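Local atomic coordinates of cell division control protein Cdc48 (Mycobacterium smegmatis, PDB entry 5E7P), a protein that probably binds and hydrolyses ATP as a Cdc48-like AAA ATPase with two nucleotide-binding modules. Residues A[326-329]-A[330-334]; A[183-186]-A[187-191]; A[728-732]-A[733-737]. All blocks are in the same frame, centred on the assembly; numbering follows the deposited sequence.

Contact 1: residues A[326-329]-A[330-334]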
loop_
_atom_site.group_PDB
_atom_site.type_symbol
_atom_site.label_atom_id
_atom_site.label_comp_id
_atom_site.label_asym_id
_atom_site.label_seq_id
_atom_site.Cartn_x
_atom_site.Cartn_y
_atom_site.Cartn_z
ATOM N N ALA A 326 4.762 -13.407 -11.382
ATOM C CA ALA A 326 4.781 -12.428 -10.305
ATOM C C ALA A 326 4.311 -11.072 -10.817
ATOM O O ALA A 326 4.814 -10.574 -11.825
ATOM C CB ALA A 326 6.177 -12.319 -9.710
ATOM N N ASP A 327 3.336 -10.492 -10.121
ATOM C CA ASP A 327 2.802 -9.174 -10.460
ATOM C C ASP A 327 2.273 -9.125 -11.894
ATOM O O ASP A 327 2.789 -8.401 -12.750
ATOM C CB ASP A 327 3.844 -8.083 -10.196
ATOM C CG ASP A 327 4.354 -8.107 -8.761
ATOM O OD1 ASP A 327 3.627 -7.633 -7.860
ATOM O OD2 ASP A 327 5.476 -8.609 -8.534
ATOM N N VAL A 328 1.223 -9.906 -12.128
ATOM C CA VAL A 328 0.645 -10.091 -13.451
ATOM C C VAL A 328 -0.144 -8.859 -13.908
ATOM O O VAL A 328 -0.519 -8.748 -15.076
ATOM C CB VAL A 328 -0.254 -11.357 -13.474
ATOM C CG1 VAL A 328 -1.537 -11.115 -12.694
ATOM C CG2 VAL A 328 -0.554 -11.807 -14.907
ATOM N N ASP A 329 -0.383 -7.920 -12.998
ATOM C CA ASP A 329 -1.130 -6.716 -13.359
ATOM C C ASP A 329 -0.337 -5.803 -14.298
ATOM O O ASP A 329 -0.911 -4.974 -15.000
ATOM C CB ASP A 329 -1.596 -5.952 -12.115
ATOM C CG ASP A 329 -0.467 -5.663 -11.149
ATOM O OD1 ASP A 329 0.398 -6.545 -10.960
ATOM O OD2 ASP A 329 -0.448 -4.553 -10.576
ATOM N N ALA A 330 0.982 -5.964 -14.312
ATOM C CA ALA A 330 1.828 -5.237 -15.251
ATOM C C ALA A 330 1.786 -5.894 -16.629
ATOM O O ALA A 330 1.966 -5.228 -17.648
ATOM C CB ALA A 330 3.254 -5.176 -14.738
ATOM N N LEU A 331 1.547 -7.202 -16.650
ATOM C CA LEU A 331 1.447 -7.957 -17.896
ATOM C C LEU A 331 0.021 -7.968 -18.446
ATOM O O LEU A 331 -0.186 -7.887 -19.656
ATOM C CB LEU A 331 1.945 -9.391 -17.689
ATOM C CG LEU A 331 1.715 -10.407 -18.812
ATOM C CD1 LEU A 331 2.465 -10.010 -20.073
ATOM C CD2 LEU A 331 2.125 -11.804 -18.361
ATOM N N LEU A 332 -0.962 -8.074 -17.556
ATOM C CA LEU A 332 -2.366 -8.063 -17.964
ATOM C C LEU A 332 -3.173 -7.002 -17.217
ATOM O O LEU A 332 -3.993 -7.333 -16.366
ATOM C CB LEU A 332 -3.000 -9.441 -17.756
ATOM C CG LEU A 332 -2.525 -10.576 -18.665
ATOM C CD1 LEU A 332 -3.142 -11.893 -18.241
ATOM C CD2 LEU A 332 -2.870 -10.276 -20.113
ATOM N N PRO A 333 -2.960 -5.721 -17.557
ATOM C CA PRO A 333 -3.641 -4.609 -16.881
ATOM C C PRO A 333 -5.144 -4.641 -17.136
ATOM O O PRO A 333 -5.571 -5.047 -18.212
ATOM C CB PRO A 333 -3.028 -3.362 -17.536
ATOM C CG PRO A 333 -1.831 -3.854 -18.313
ATOM C CD PRO A 333 -2.147 -5.256 -18.694
ATOM N N ALA A 334 -5.932 -4.209 -16.160
ATOM C CA ALA A 334 -7.384 -4.272 -16.269
ATOM C C ALA A 334 -7.947 -3.319 -17.317
ATOM O O ALA A 334 -8.895 -3.659 -18.025
ATOM C CB ALA A 334 -8.024 -4.010 -14.925
#
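The carbonyl oxygen of Asp329 sits over one face of the Pro333 ring, with Asp329 O 3.3 Å from Pro333 CA and 3.6 Å from Pro333 CG. The carboxylate of the same aspartate lies at the peptide that leads into Ala330. Turned between its own N and carbonyl carbon (chi1 53°), Asp329 CG comes 3.5 Å from Ala330 N, while Asp329 OD2 takes a hydrogen bond from Asn194 in a neighbouring loop.

The backbone here folds into a tight coil. Asp327 to Ala330 form a type I turn closed by a weak bond from Ala330 N to Asp327 O (3.4 Å). Val328 O then receives Leu332 N at 2.6 Å, almost straight on (C=O...N angle 168°), and more weakly Leu331 N. One carbonyl thus gathers two successive amides and brings both leucine side chains to the valine: Val328 CG2 lies 4.2 Å from Leu332 CD1, with Leu331 CD2 slightly farther off.

In AAA modules this corner follows the Walker B strand. Here Ala326 and Asp327 appear to stand where the Asp-Glu pair of a standard Walker B motif would be, and the Asp327 side chain comes within about 5 Å of both the Lys276 side chain and the bound ADP.

The coil leaves the C-terminal end of strand 321-326, next to strand 361-366, where Val328 rests on Ala365 and Asp327 N is bonded to Thr366 OG1. Leu331 and Leu332 pack on helix 344-356, and Ala330 meets Pro295 of helix 294-299.

Contact 2: residues A[183-186]-A[187-191]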
loop_
_atom_site.group_PDB
_atom_site.type_symbol
_atom_site.label_atom_id
_atom_site.label_comp_id
_atom_site.label_asym_id
_atom_site.label_seq_id
_atom_site.Cartn_x
_atom_site.Cartn_y
_atom_site.Cartn_z
ATOM N N VAL A 183 11.101 7.669 -17.210
ATOM C CA VAL A 183 10.103 7.090 -16.320
ATOM C C VAL A 183 8.797 6.886 -17.083
ATOM O O VAL A 183 8.602 7.450 -18.161
ATOM C CB VAL A 183 9.839 7.978 -15.087
ATOM C CG1 VAL A 183 11.075 8.053 -14.208
ATOM C CG2 VAL A 183 9.390 9.367 -15.516
ATOM N N ASP A 184 7.909 6.076 -16.521
ATOM C CA ASP A 184 6.617 5.800 -17.138
ATOM C C ASP A 184 5.609 5.435 -16.055
ATOM O O ASP A 184 5.817 4.473 -15.318
ATOM C CB ASP A 184 6.744 4.668 -18.162
ATOM C CG ASP A 184 5.484 4.477 -18.987
ATOM O OD1 ASP A 184 4.758 5.470 -19.205
ATOM O OD2 ASP A 184 5.220 3.334 -19.423
ATOM N N PRO A 185 4.514 6.206 -15.938
ATOM C CA PRO A 185 4.116 7.378 -16.732
ATOM C C PRO A 185 5.026 8.588 -16.509
ATOM O O PRO A 185 5.758 8.611 -15.523
ATOM C CB PRO A 185 2.701 7.674 -16.220
ATOM C CG PRO A 185 2.681 7.132 -14.843
ATOM C CD PRO A 185 3.518 5.891 -14.900
ATOM N N PRO A 186 4.998 9.568 -17.431
ATOM C CA PRO A 186 5.831 10.771 -17.313
ATOM C C PRO A 186 5.572 11.545 -16.024
ATOM O O PRO A 186 4.479 11.468 -15.464
ATOM C CB PRO A 186 5.398 11.613 -18.518
ATOM C CG PRO A 186 4.910 10.621 -19.507
ATOM C CD PRO A 186 4.249 9.542 -18.700
ATOM N N GLY A 187 6.577 12.284 -15.566
ATOM C CA GLY A 187 6.454 13.077 -14.357
ATOM C C GLY A 187 7.268 12.517 -13.209
ATOM O O GLY A 187 8.485 12.364 -13.318
ATOM N N THR A 188 6.597 12.215 -12.104
ATOM C CA THR A 188 7.263 11.660 -10.932
ATOM C C THR A 188 6.639 10.328 -10.530
ATOM O O THR A 188 5.423 10.223 -10.360
ATOM C CB THR A 188 7.222 12.632 -9.741
ATOM O OG1 THR A 188 7.967 13.810 -10.065
ATOM C CG2 THR A 188 7.831 11.986 -8.508
ATOM N N VAL A 189 7.481 9.311 -10.383
ATOM C CA VAL A 189 7.006 7.964 -10.103
ATOM C C VAL A 189 7.739 7.336 -8.924
ATOM O O VAL A 189 8.832 7.764 -8.558
ATOM C CB VAL A 189 7.186 7.045 -11.324
ATOM C CG1 VAL A 189 6.376 7.554 -12.506
ATOM C CG2 VAL A 189 8.654 6.938 -11.688
ATOM N N SER A 190 7.126 6.317 -8.334
ATOM C CA SER A 190 7.747 5.574 -7.247
ATOM C C SER A 190 7.966 4.129 -7.677
ATOM O O SER A 190 7.137 3.555 -8.384
ATOM C CB SER A 190 6.865 5.618 -6.001
ATOM O OG SER A 190 5.592 5.057 -6.272
ATOM N N VAL A 191 9.080 3.541 -7.253
ATOM C CA VAL A 191 9.378 2.156 -7.600
ATOM C C VAL A 191 8.542 1.188 -6.768
ATOM O O VAL A 191 8.652 1.141 -5.543
ATOM C CB VAL A 191 10.873 1.829 -7.433
ATOM C CG1 VAL A 191 11.146 0.389 -7.832
ATOM C CG2 VAL A 191 11.725 2.789 -8.255
#
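Val183 and Val189 face each other across a short loop, their side chains running past one another in opposite directions, with Val183 CG1 3.7 Å from Val189 CG2. The two branches of Val189 divide the work. At chi1 -62° CG2 stands between the backbone N and the carbonyl carbon and meets Val183, whereas CG1, beside the N, turns to Pro185: it lies 3.3 Å from Pro185 O and 4.1 Å from Pro185 CD, the valine and the ring crossing at a slant. The second branch of Val183, CG2, comes 3.8 Å from Gly187 O and so touches the far rim of the loop. The side-chain contacts are apolar; methyls also touch the carbonyl oxygens of Pro185 and Gly187.

The backbone of the loop sets these positions. The peptide between Asp184 and Pro185 is cis, and the ring lies alongside Val189 CG1. Pro186 continues the turn, and Gly187 closes it with backbone angles (109°/-122°) that suit a residue without CB. Asp184 looks away from the loop, and its OD1 forms a salt bridge with Arg111, on which Pro185 also leans.

Although consecutive, the strands on either side of the loop do not pair as a hairpin. Strand 177-184 lies next to 112-116 and 144-146, while 188-190 runs between 108-109 and 138-140, an arrangement consistent with the second, barrel-like half of a Cdc48-type N-domain. Met139 of strand 138-140 packs on both valines, and Val113 of strand 112-116 rests against Val189.

Contact 3: residues A[728-732]-A[733-737]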
loop_
_atom_site.group_PDB
_atom_site.type_symbol
_atom_site.label_atom_id
_atom_site.label_comp_id
_atom_site.label_asym_id
_atom_site.label_seq_id
_atom_site.Cartn_x
_atom_site.Cartn_y
_atom_site.Cartn_z
ATOM N N PRO A 728 -18.115 26.601 7.410
ATOM C CA PRO A 728 -18.825 25.401 7.871
ATOM C C PRO A 728 -19.572 24.729 6.719
ATOM O O PRO A 728 -20.143 25.422 5.874
ATOM C CB PRO A 728 -19.814 25.954 8.905
ATOM C CG PRO A 728 -19.961 27.406 8.562
ATOM C CD PRO A 728 -18.612 27.820 8.071
ATOM N N SER A 729 -19.571 23.399 6.689
ATOM C CA SER A 729 -20.163 22.664 5.575
ATOM C C SER A 729 -21.374 21.819 5.969
ATOM O O SER A 729 -22.120 21.357 5.106
ATOM C CB SER A 729 -19.107 21.783 4.906
ATOM O OG SER A 729 -18.559 20.863 5.835
ATOM N N LEU A 730 -21.574 21.624 7.268
ATOM C CA LEU A 730 -22.643 20.752 7.752
ATOM C C LEU A 730 -24.038 21.376 7.675
ATOM O O LEU A 730 -24.254 22.506 8.118
ATOM C CB LEU A 730 -22.350 20.308 9.184
ATOM C CG LEU A 730 -21.088 19.467 9.379
ATOM C CD1 LEU A 730 -20.717 19.401 10.850
ATOM C CD2 LEU A 730 -21.287 18.072 8.812
ATOM N N ASP A 731 -24.978 20.623 7.110
ATOM C CA ASP A 731 -26.385 21.013 7.077
ATOM C C ASP A 731 -27.100 20.391 8.275
ATOM O O ASP A 731 -27.226 19.170 8.359
ATOM C CB ASP A 731 -27.035 20.544 5.770
ATOM C CG ASP A 731 -28.438 21.104 5.567
ATOM O OD1 ASP A 731 -29.122 21.429 6.561
ATOM O OD2 ASP A 731 -28.865 21.211 4.397
ATOM N N PRO A 732 -27.574 21.236 9.204
ATOM C CA PRO A 732 -28.251 20.798 10.432
ATOM C C PRO A 732 -29.500 19.961 10.161
ATOM O O PRO A 732 -29.861 19.120 10.984
ATOM C CB PRO A 732 -28.641 22.117 11.105
ATOM C CG PRO A 732 -27.665 23.109 10.576
ATOM C CD PRO A 732 -27.422 22.700 9.156
ATOM N N ALA A 733 -30.151 20.196 9.025
ATOM C CA ALA A 733 -31.333 19.429 8.652
ATOM C C ALA A 733 -30.942 18.034 8.175
ATOM O O ALA A 733 -31.565 17.040 8.551
ATOM C CB ALA A 733 -32.125 20.159 7.580
ATOM N N GLN A 734 -29.903 17.968 7.348
ATOM C CA GLN A 734 -29.409 16.694 6.836
ATOM C C GLN A 734 -28.743 15.878 7.938
ATOM O O GLN A 734 -28.806 14.649 7.934
ATOM C CB GLN A 734 -28.440 16.914 5.673
ATOM C CG GLN A 734 -29.079 17.578 4.465
ATOM C CD GLN A 734 -28.178 17.572 3.244
ATOM O OE1 GLN A 734 -27.195 18.311 3.177
ATOM N NE2 GLN A 734 -28.510 16.730 2.267
ATOM N N VAL A 735 -28.104 16.568 8.877
ATOM C CA VAL A 735 -27.496 15.908 10.026
ATOM C C VAL A 735 -28.587 15.311 10.907
ATOM O O VAL A 735 -28.450 14.199 11.423
ATOM C CB VAL A 735 -26.619 16.883 10.841
ATOM C CG1 VAL A 735 -26.293 16.305 12.213
ATOM C CG2 VAL A 735 -25.343 17.208 10.078
ATOM N N GLU A 736 -29.679 16.053 11.060
ATOM C CA GLU A 736 -30.831 15.577 11.813
ATOM C C GLU A 736 -31.453 14.375 11.110
ATOM O O GLU A 736 -31.878 13.415 11.753
ATOM C CB GLU A 736 -31.872 16.689 11.958
ATOM C CG GLU A 736 -32.872 16.463 13.078
ATOM C CD GLU A 736 -32.254 16.642 14.455
ATOM O OE1 GLU A 736 -32.839 16.146 15.442
ATOM O OE2 GLU A 736 -31.186 17.288 14.550
ATOM N N SER A 737 -31.495 14.436 9.783
ATOM C CA SER A 737 -32.081 13.374 8.974
ATOM C C SER A 737 -31.316 12.055 9.110
ATOM O O SER A 737 -31.907 10.976 9.069
ATOM C CB SER A 737 -32.139 13.803 7.506
ATOM O OG SER A 737 -32.825 12.846 6.719
#
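Asp731 reaches forward to Ala733 from the N-cap position, accepting its backbone amide at OD1 (Ala733 N to Asp731 OD1 2.9 Å). The reach depends on chi1 of -171°, which sets CG anti to the backbone N and beside the carbonyl carbon. The amide arrives on the anti side of the carboxylate, 34° out of its plane. Gln734 comes over the same aspartate: with CG beside its own N and the chain extended beyond, it crosses Asp731 at about a right angle, its OE1 3.4 Å from Asp731 CB. Carboxylate and amide planes stand 62° apart.

The side-chain bond closes an Asx turn, and the apolar pair flanking it forms a hydrophobic staple: the residue before the cap, Leu730, meets the fourth residue after it, Val735, at the start of helix 732-739. Leu730 CD2 lies 4.3 Å from Val735 CG2. Of the two valine branches, CG2 is the one that does the touching, and it also passes 3.2 Å from Asp731 O. That carbonyl opens the helical bonding by accepting Val735 N at 2.8 Å, and Pro732, the first helical residue, passes its own carbonyl to Glu736 N (3.1 Å).

Glu736 keeps CB close to Pro732 O (3.3 Å); its carboxylate pairs with Arg739 farther along the helix. Pro653 packs against both members of the staple, and the Leu730 side chain lies about 4 Å from that of Cys530, one of the residues that bind the second ADP.

Along the chain the three contacts come strictly in series, none enclosing or crossing another. Contact 2 comes first, closing the short loop where the chain passes from the four-stranded sheet of strand 177-184 to the three-stranded sheet of strand 188-190. Contact 1 follows at the exit of strand 321-326 in the first ATPase module, joining the C-terminal end of that strand to helices 294-299 and 344-356. Their centres are 17 Å apart, with nearest atoms about 9 Å apart. Contact 3 begins the helix 732-739 near the C terminus, near the second ADP site; its centre lies 44 Å from that of contact 1 and 42 Å from that of contact 2.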